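Local atomic coordinates of transcription termination factor FttA (Methanosarcina mazei, PDB entry 2XR1), a protein that probably terminates transcription by cutting and then degrading nascent RNA with a nuclease site that holds two zinc ions. Residues R146-I151 and T455-T460; V277-D282 and F419-S424; E426-L431 and V445-M450. All blocks are in the same frame, centred on the assembly; numbering follows the deposited sequence.

Contact 1 of 3, residues R146-I151 and T455-T460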
# COMPACT_ATOMS: atom_id res chain seq x y z
N ARG B 146 12.55 16.61 -36.85
CA ARG B 146 13.01 15.30 -37.31
C ARG B 146 12.40 14.19 -36.44
O ARG B 146 12.20 13.06 -36.91
CB ARG B 146 14.54 15.26 -37.33
CG ARG B 146 15.17 13.91 -37.67
CD ARG B 146 16.58 14.06 -38.30
N THR B 147 12.10 14.51 -35.18
CA THR B 147 11.46 13.55 -34.28
C THR B 147 10.02 13.29 -34.67
O THR B 147 9.58 12.16 -34.74
CB THR B 147 11.48 14.05 -32.86
OG1 THR B 147 12.77 14.61 -32.59
CG2 THR B 147 11.12 12.93 -31.85
N VAL B 148 9.27 14.35 -34.92
CA VAL B 148 7.88 14.20 -35.32
C VAL B 148 7.75 13.32 -36.55
O VAL B 148 6.86 12.49 -36.59
CB VAL B 148 7.19 15.56 -35.59
CG1 VAL B 148 5.90 15.36 -36.37
CG2 VAL B 148 6.94 16.28 -34.30
N LYS B 149 8.63 13.52 -37.52
CA LYS B 149 8.64 12.73 -38.75
C LYS B 149 9.03 11.27 -38.50
O LYS B 149 8.41 10.38 -39.06
CB LYS B 149 9.52 13.42 -39.82
CG LYS B 149 10.26 12.55 -40.83
CD LYS B 149 11.07 13.42 -41.81
CE LYS B 149 12.47 12.84 -42.17
NZ LYS B 149 12.41 11.70 -43.14
N ASN B 150 10.04 11.03 -37.67
CA ASN B 150 10.48 9.65 -37.37
C ASN B 150 9.38 8.85 -36.68
O ASN B 150 9.16 7.67 -37.02
CB ASN B 150 11.74 9.63 -36.50
CG ASN B 150 12.99 9.87 -37.29
OD1 ASN B 150 13.24 9.23 -38.30
ND2 ASN B 150 13.80 10.79 -36.81
N ILE B 151 8.70 9.49 -35.72
CA ILE B 151 7.56 8.88 -35.05
C ILE B 151 6.42 8.54 -36.04
O ILE B 151 5.87 7.44 -36.02
CB ILE B 151 7.00 9.78 -33.96
CG1 ILE B 151 7.96 9.84 -32.79
CG2 ILE B 151 5.72 9.25 -33.46
CD1 ILE B 151 7.57 10.88 -31.73
N THR B 455 12.74 22.50 -29.57
CA THR B 455 12.10 23.74 -29.93
C THR B 455 11.33 23.55 -31.20
O THR B 455 10.23 24.04 -31.32
CB THR B 455 13.15 24.87 -30.11
OG1 THR B 455 13.89 25.03 -28.88
CG2 THR B 455 12.46 26.16 -30.48
N ALA B 456 11.91 22.86 -32.17
CA ALA B 456 11.18 22.48 -33.39
C ALA B 456 9.80 21.91 -33.06
O ALA B 456 8.81 22.32 -33.63
CB ALA B 456 12.00 21.48 -34.21
N ILE B 457 9.74 21.01 -32.08
CA ILE B 457 8.48 20.37 -31.72
C ILE B 457 7.42 21.36 -31.31
O ILE B 457 6.25 21.12 -31.58
CB ILE B 457 8.69 19.30 -30.62
CG1 ILE B 457 9.45 18.12 -31.23
CG2 ILE B 457 7.35 18.84 -30.08
CD1 ILE B 457 10.39 17.44 -30.33
N HIS B 458 7.80 22.47 -30.66
CA HIS B 458 6.83 23.53 -30.27
C HIS B 458 6.07 23.99 -31.54
O HIS B 458 4.84 24.12 -31.56
CB HIS B 458 7.52 24.73 -29.59
CG HIS B 458 8.03 24.44 -28.21
ND1 HIS B 458 8.91 23.42 -27.94
CD2 HIS B 458 7.80 25.06 -27.03
CE1 HIS B 458 9.17 23.40 -26.64
NE2 HIS B 458 8.53 24.40 -26.07
N ALA B 459 6.82 24.18 -32.62
CA ALA B 459 6.25 24.67 -33.85
C ALA B 459 5.14 23.76 -34.39
O ALA B 459 4.27 24.20 -35.13
CB ALA B 459 7.33 24.88 -34.89
N THR B 460 5.18 22.49 -34.02
CA THR B 460 4.23 21.51 -34.50
C THR B 460 2.99 21.46 -33.64
O THR B 460 2.00 20.82 -34.02
CB THR B 460 4.87 20.11 -34.47
OG1 THR B 460 5.67 19.92 -35.64
CG2 THR B 460 3.83 19.02 -34.40
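Thr147 is the first residue of 146-151 whose side chain touches 455-460. Its CB is directed at that helix, and its OG1 comes within 4.3 Å of Ile457 CD1. This is a loose van der Waals approach of a hydroxyl to a methyl. The hydroxyl's polar partner is Glu453 OE2, one turn earlier on the helix of Ile457. The same carboxylate reaches Arg146 N through OE1 in a weak hydrogen bond.

Val148 follows and is covered more by the partner helix than Thr147. Its CA lies 7.2 Å from Ile457 CA, the nearest backbone approach of the two segments. CG2 does the touching. It stands beside the backbone N because CG1 takes the position anti to that nitrogen (chi1 164°). From there CG2 meets both branches of Thr460, with OG1 and CG2 of Thr460 each 4.1 Å away. The two side chains run antiparallel alongside one another. The same Val148 CG2 also lies 4.4 Å from Ile457 CG1. Ile457 does not aim its CB at the partner helix, but the end of its chain comes nearer: its CD1 lies by Thr147 and its CG1 by Val148.

Further on, Ile151 turns to Asp274 and Val277 of helix 270-290, which Thr147 and Val148 also touch.

The local axes pass 9.6 Å apart at 66°, a steep crossing with few side chains in reach. This is helix-to-helix packing between domains. It joins a helix that probably belongs to the KH part of the chain to a helix of the beta-CASP domain, beside the metallo-beta-lactamase domain.

Contact 2 of 3, residues V277-D282 and F419-S424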
# COMPACT_ATOMS: atom_id res chain seq x y z
N VAL B 277 9.62 10.77 -26.33
CA VAL B 277 10.45 9.93 -27.18
C VAL B 277 11.85 10.56 -27.36
O VAL B 277 12.88 9.88 -27.27
CB VAL B 277 9.77 9.67 -28.56
CG1 VAL B 277 10.77 9.18 -29.62
CG2 VAL B 277 8.64 8.64 -28.37
N LEU B 278 11.86 11.86 -27.59
CA LEU B 278 13.12 12.59 -27.79
C LEU B 278 14.00 12.48 -26.58
O LEU B 278 15.18 12.09 -26.68
CB LEU B 278 12.85 14.07 -28.04
CG LEU B 278 14.08 14.89 -28.35
CD1 LEU B 278 14.67 14.43 -29.65
CD2 LEU B 278 13.73 16.34 -28.39
N LEU B 279 13.44 12.82 -25.43
CA LEU B 279 14.23 12.81 -24.21
C LEU B 279 14.63 11.41 -23.79
O LEU B 279 15.69 11.24 -23.26
CB LEU B 279 13.48 13.48 -23.06
CG LEU B 279 13.19 14.96 -23.20
CD1 LEU B 279 12.36 15.42 -21.99
CD2 LEU B 279 14.50 15.75 -23.39
N GLN B 280 13.78 10.42 -24.00
CA GLN B 280 14.12 9.06 -23.62
C GLN B 280 15.28 8.52 -24.45
O GLN B 280 16.26 8.01 -23.89
CB GLN B 280 12.90 8.15 -23.73
CG GLN B 280 11.88 8.34 -22.58
CD GLN B 280 10.64 7.48 -22.73
OE1 GLN B 280 10.51 6.74 -23.69
NE2 GLN B 280 9.73 7.56 -21.78
N LEU B 281 15.18 8.62 -25.77
CA LEU B 281 16.26 8.10 -26.63
C LEU B 281 17.55 8.79 -26.28
O LEU B 281 18.59 8.18 -26.32
CB LEU B 281 15.99 8.31 -28.12
CG LEU B 281 14.84 7.49 -28.71
CD1 LEU B 281 14.50 7.89 -30.13
CD2 LEU B 281 15.18 6.01 -28.66
N ASP B 282 17.46 10.07 -25.95
CA ASP B 282 18.64 10.82 -25.58
C ASP B 282 19.18 10.41 -24.23
O ASP B 282 20.37 10.41 -24.00
CB ASP B 282 18.33 12.29 -25.56
CG ASP B 282 19.56 13.13 -25.28
OD1 ASP B 282 20.55 13.02 -26.03
OD2 ASP B 282 19.53 13.92 -24.30
N PHE B 419 17.46 22.57 -19.58
CA PHE B 419 16.90 21.33 -20.09
C PHE B 419 16.57 21.49 -21.54
O PHE B 419 16.39 22.62 -22.00
CB PHE B 419 15.67 20.95 -19.26
CG PHE B 419 16.02 20.61 -17.85
CD1 PHE B 419 16.52 19.35 -17.54
CD2 PHE B 419 15.94 21.57 -16.86
CE1 PHE B 419 16.89 19.04 -16.22
CE2 PHE B 419 16.29 21.27 -15.56
CZ PHE B 419 16.76 20.00 -15.23
N ALA B 420 16.53 20.38 -22.27
CA ALA B 420 16.13 20.42 -23.66
C ALA B 420 14.81 21.15 -23.81
O ALA B 420 14.67 22.01 -24.68
CB ALA B 420 16.01 19.06 -24.23
N VAL B 421 13.84 20.82 -22.95
CA VAL B 421 12.57 21.53 -22.95
C VAL B 421 12.28 22.06 -21.57
O VAL B 421 12.42 21.35 -20.59
CB VAL B 421 11.40 20.61 -23.36
CG1 VAL B 421 11.30 19.39 -22.47
CG2 VAL B 421 10.11 21.35 -23.28
N GLY B 422 11.82 23.30 -21.51
CA GLY B 422 11.58 23.96 -20.24
C GLY B 422 12.38 25.25 -20.19
O GLY B 422 11.97 26.29 -20.78
N ARG B 423 13.54 25.22 -19.55
CA ARG B 423 14.20 26.48 -19.20
C ARG B 423 14.85 27.11 -20.42
O ARG B 423 14.98 28.32 -20.51
CB ARG B 423 15.23 26.26 -18.11
CG ARG B 423 14.67 25.66 -16.86
CD ARG B 423 15.72 25.17 -15.99
NE ARG B 423 15.12 24.70 -14.75
CZ ARG B 423 15.76 24.46 -13.63
NH1 ARG B 423 17.07 24.63 -13.56
NH2 ARG B 423 15.08 24.04 -12.57
N SER B 424 15.24 26.28 -21.37
CA SER B 424 15.86 26.75 -22.56
C SER B 424 14.91 27.63 -23.38
O SER B 424 15.29 28.72 -23.82
CB SER B 424 16.33 25.55 -23.37
OG SER B 424 15.24 24.69 -23.66
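Residues 277-282, within helix 270-290, face a loop, and the backbones come nearest at Leu279 CA and Ala420 CA, 7.9 Å apart. The helix belongs to the metallo-beta-lactamase domain. The loop belongs to the beta-CASP domain and joins parallel strand 414-417 to helix 423-436. Gly422 is the N-cap of that helix, and its backbone (phi 123°) leaves no room for a side chain beside Val421 O.

Leu279 carries the helix side of the contact. Its CG is anti to the carbonyl carbon (chi1 -65°), and the two methyls divide the work. CD2 lies 3.7 Å from Ala420 CB. CD1 lies 4.1 Å from Val421 CG1, the branch set between backbone N and carbonyl carbon (chi1 56°). These two side chains meet nearly perpendicular. All three residues are buried.

Gln425 braces the loop from the first turn of helix 423-436: its NE2 bonds to Ala420 O and its OE1 accepts from Gly422 N. Within the loop segment, Phe419 CE2 sits 3.6 Å above the plane of the Arg423 guanidinium, displaced toward its rim.

The loop also borders the metal site. The carbonyl oxygen of Val421 is hydrogen-bonded to NE2 of His247, a ligand of the first zinc, and so acts as a second-shell partner.

Contact 3 of 3, residues E426-L431 and V445-M450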
# COMPACT_ATOMS: atom_id res chain seq x y z
N GLU B 426 12.07 29.43 -22.72
CA GLU B 426 11.80 30.75 -22.12
C GLU B 426 13.04 31.64 -22.17
O GLU B 426 12.94 32.85 -22.47
CB GLU B 426 11.20 30.69 -20.69
CG GLU B 426 9.63 30.88 -20.62
CD GLU B 426 9.08 31.80 -19.42
OE1 GLU B 426 8.96 31.32 -18.22
OE2 GLU B 426 8.74 32.99 -19.73
N VAL B 427 14.21 31.06 -21.94
CA VAL B 427 15.44 31.86 -22.02
C VAL B 427 15.67 32.37 -23.44
O VAL B 427 16.03 33.51 -23.63
CB VAL B 427 16.69 31.09 -21.55
CG1 VAL B 427 17.95 31.91 -21.77
CG2 VAL B 427 16.58 30.74 -20.12
N MET B 428 15.43 31.54 -24.44
CA MET B 428 15.61 31.95 -25.86
C MET B 428 14.71 33.10 -26.22
O MET B 428 15.11 33.98 -26.93
CB MET B 428 15.33 30.77 -26.80
CG MET B 428 16.31 29.62 -26.67
SD MET B 428 15.73 28.09 -27.44
CE MET B 428 15.60 28.68 -29.16
N ILE B 429 13.48 33.11 -25.73
CA ILE B 429 12.55 34.18 -26.09
C ILE B 429 13.01 35.50 -25.53
O ILE B 429 12.87 36.53 -26.17
CB ILE B 429 11.11 33.91 -25.61
CG1 ILE B 429 10.48 32.85 -26.51
CG2 ILE B 429 10.26 35.19 -25.68
CD1 ILE B 429 9.28 32.22 -25.87
N VAL B 430 13.57 35.47 -24.33
CA VAL B 430 14.11 36.66 -23.72
C VAL B 430 15.33 37.16 -24.50
O VAL B 430 15.43 38.36 -24.79
CB VAL B 430 14.37 36.43 -22.22
CG1 VAL B 430 15.27 37.50 -21.66
CG2 VAL B 430 13.06 36.42 -21.49
N LEU B 431 16.23 36.25 -24.85
CA LEU B 431 17.49 36.62 -25.51
C LEU B 431 17.24 37.21 -26.90
O LEU B 431 17.72 38.29 -27.19
CB LEU B 431 18.44 35.43 -25.60
CG LEU B 431 18.99 34.96 -24.25
CD1 LEU B 431 19.60 33.61 -24.38
CD2 LEU B 431 20.02 35.92 -23.70
N VAL B 445 24.06 32.85 -29.85
CA VAL B 445 23.51 32.07 -28.76
C VAL B 445 23.52 30.61 -29.19
O VAL B 445 22.64 30.17 -29.93
CB VAL B 445 22.09 32.52 -28.46
CG1 VAL B 445 21.49 31.70 -27.33
CG2 VAL B 445 22.09 34.00 -28.15
N TYR B 446 24.54 29.87 -28.75
CA TYR B 446 24.68 28.46 -29.11
C TYR B 446 23.72 27.63 -28.27
O TYR B 446 23.44 27.98 -27.13
CB TYR B 446 26.11 27.96 -28.92
CG TYR B 446 27.11 28.72 -29.75
CD1 TYR B 446 27.33 28.39 -31.06
CD2 TYR B 446 27.84 29.77 -29.21
CE1 TYR B 446 28.28 29.11 -31.85
CE2 TYR B 446 28.78 30.49 -29.97
CZ TYR B 446 28.99 30.14 -31.28
OH TYR B 446 29.90 30.85 -32.04
N LEU B 447 23.19 26.56 -28.86
CA LEU B 447 22.17 25.70 -28.28
C LEU B 447 22.60 24.24 -28.42
O LEU B 447 22.69 23.74 -29.53
CB LEU B 447 20.87 25.89 -29.03
CG LEU B 447 20.31 27.30 -29.12
CD1 LEU B 447 18.97 27.26 -29.83
CD2 LEU B 447 20.16 27.97 -27.75
N ASP B 448 22.89 23.56 -27.31
CA ASP B 448 23.50 22.22 -27.40
C ASP B 448 22.70 21.18 -26.63
O ASP B 448 22.00 21.50 -25.70
CB ASP B 448 24.96 22.27 -26.92
CG ASP B 448 25.81 21.09 -27.41
OD1 ASP B 448 25.26 20.13 -28.02
OD2 ASP B 448 27.03 21.10 -27.15
N GLY B 449 22.75 19.93 -27.08
CA GLY B 449 22.06 18.83 -26.40
C GLY B 449 20.55 18.70 -26.53
O GLY B 449 19.86 18.46 -25.51
N MET B 450 20.05 18.78 -27.76
CA MET B 450 18.62 18.55 -28.09
C MET B 450 17.66 19.73 -27.83
O MET B 450 16.45 19.62 -28.09
CB MET B 450 18.04 17.28 -27.45
CG MET B 450 18.85 16.01 -27.61
SD MET B 450 19.04 15.48 -29.30
CE MET B 450 18.00 14.00 -29.27
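Met428 and Leu447 form the tight part of this contact between helix 423-436 and strand 445-448. Met428 does not aim its CB at the strand. Its CG is anti to the carbonyl carbon, and the chain then bends at its end (chi3 61°), which brings the methyl round to the strand. CE reaches 3.7 Å from Leu447 CD1, and SD follows at 4.1 Å from the same methyl. Leu447 thus uses a single branch to meet the last two atoms of the methionine.

One helical turn on, Leu431 meets Val445 through a single pair of methyls. Leu431 CD1 touches Val445 CG1 at 4.0 Å. The branch of Val445 that does this is the one anti to its backbone N (chi1 179°). The backbones stay well apart even here, with Leu431 CA 8.2 Å from Val445 CA. Around them, Phe486 packs on Met428 and Val445, Leu508 on Met428 and Leu447, and Ile440 on Leu431, completing a buried apolar layer.

The other sides are more open or more polar. Glu426 lies on a partly exposed part of the helix. Tyr446, also partly exposed, is turned to the far side of the strand. Asp448 points the same way but is buried, and its OD2 forms a salt bridge with Arg495 and a hydrogen bond with Tyr522. Past the strand the chain leaves the helix, through Gly449 and Met450, both with positive phi.

Strand 414-417, helix 423-436 and strand 445-448 form a beta-alpha-beta crossover. The two strands are parallel and strand 506-509 lies between them. Apolar packing of a helix on its sheet is characteristic of such an alpha/beta layer, here the parallel sheet of the beta-CASP domain.

In the fold
The three contacts meet around helix 270-290 and the two beta-CASP helices. Leu278 of contact 2 touches both of the others. Its CD1 lies 3.5 Å from Thr147 OG1 of contact 1 and 3.4 Å from Met450 CE of contact 3. Contacts 1 and 2 also join where His458 CE1 lies 4.0 Å from Val421 CG2. Contacts 2 and 3 share helix 423-436. Strand 445-448 of contact 3 is followed directly by helix 451-460 of contact 1. Centre to centre, contact 2 is about 12 Å from contact 1 and 13 Å from contact 3, which are about 17 Å apart. Only contact 2 borders the zinc site, with the Val421 side chain about 8 Å from a zinc ion.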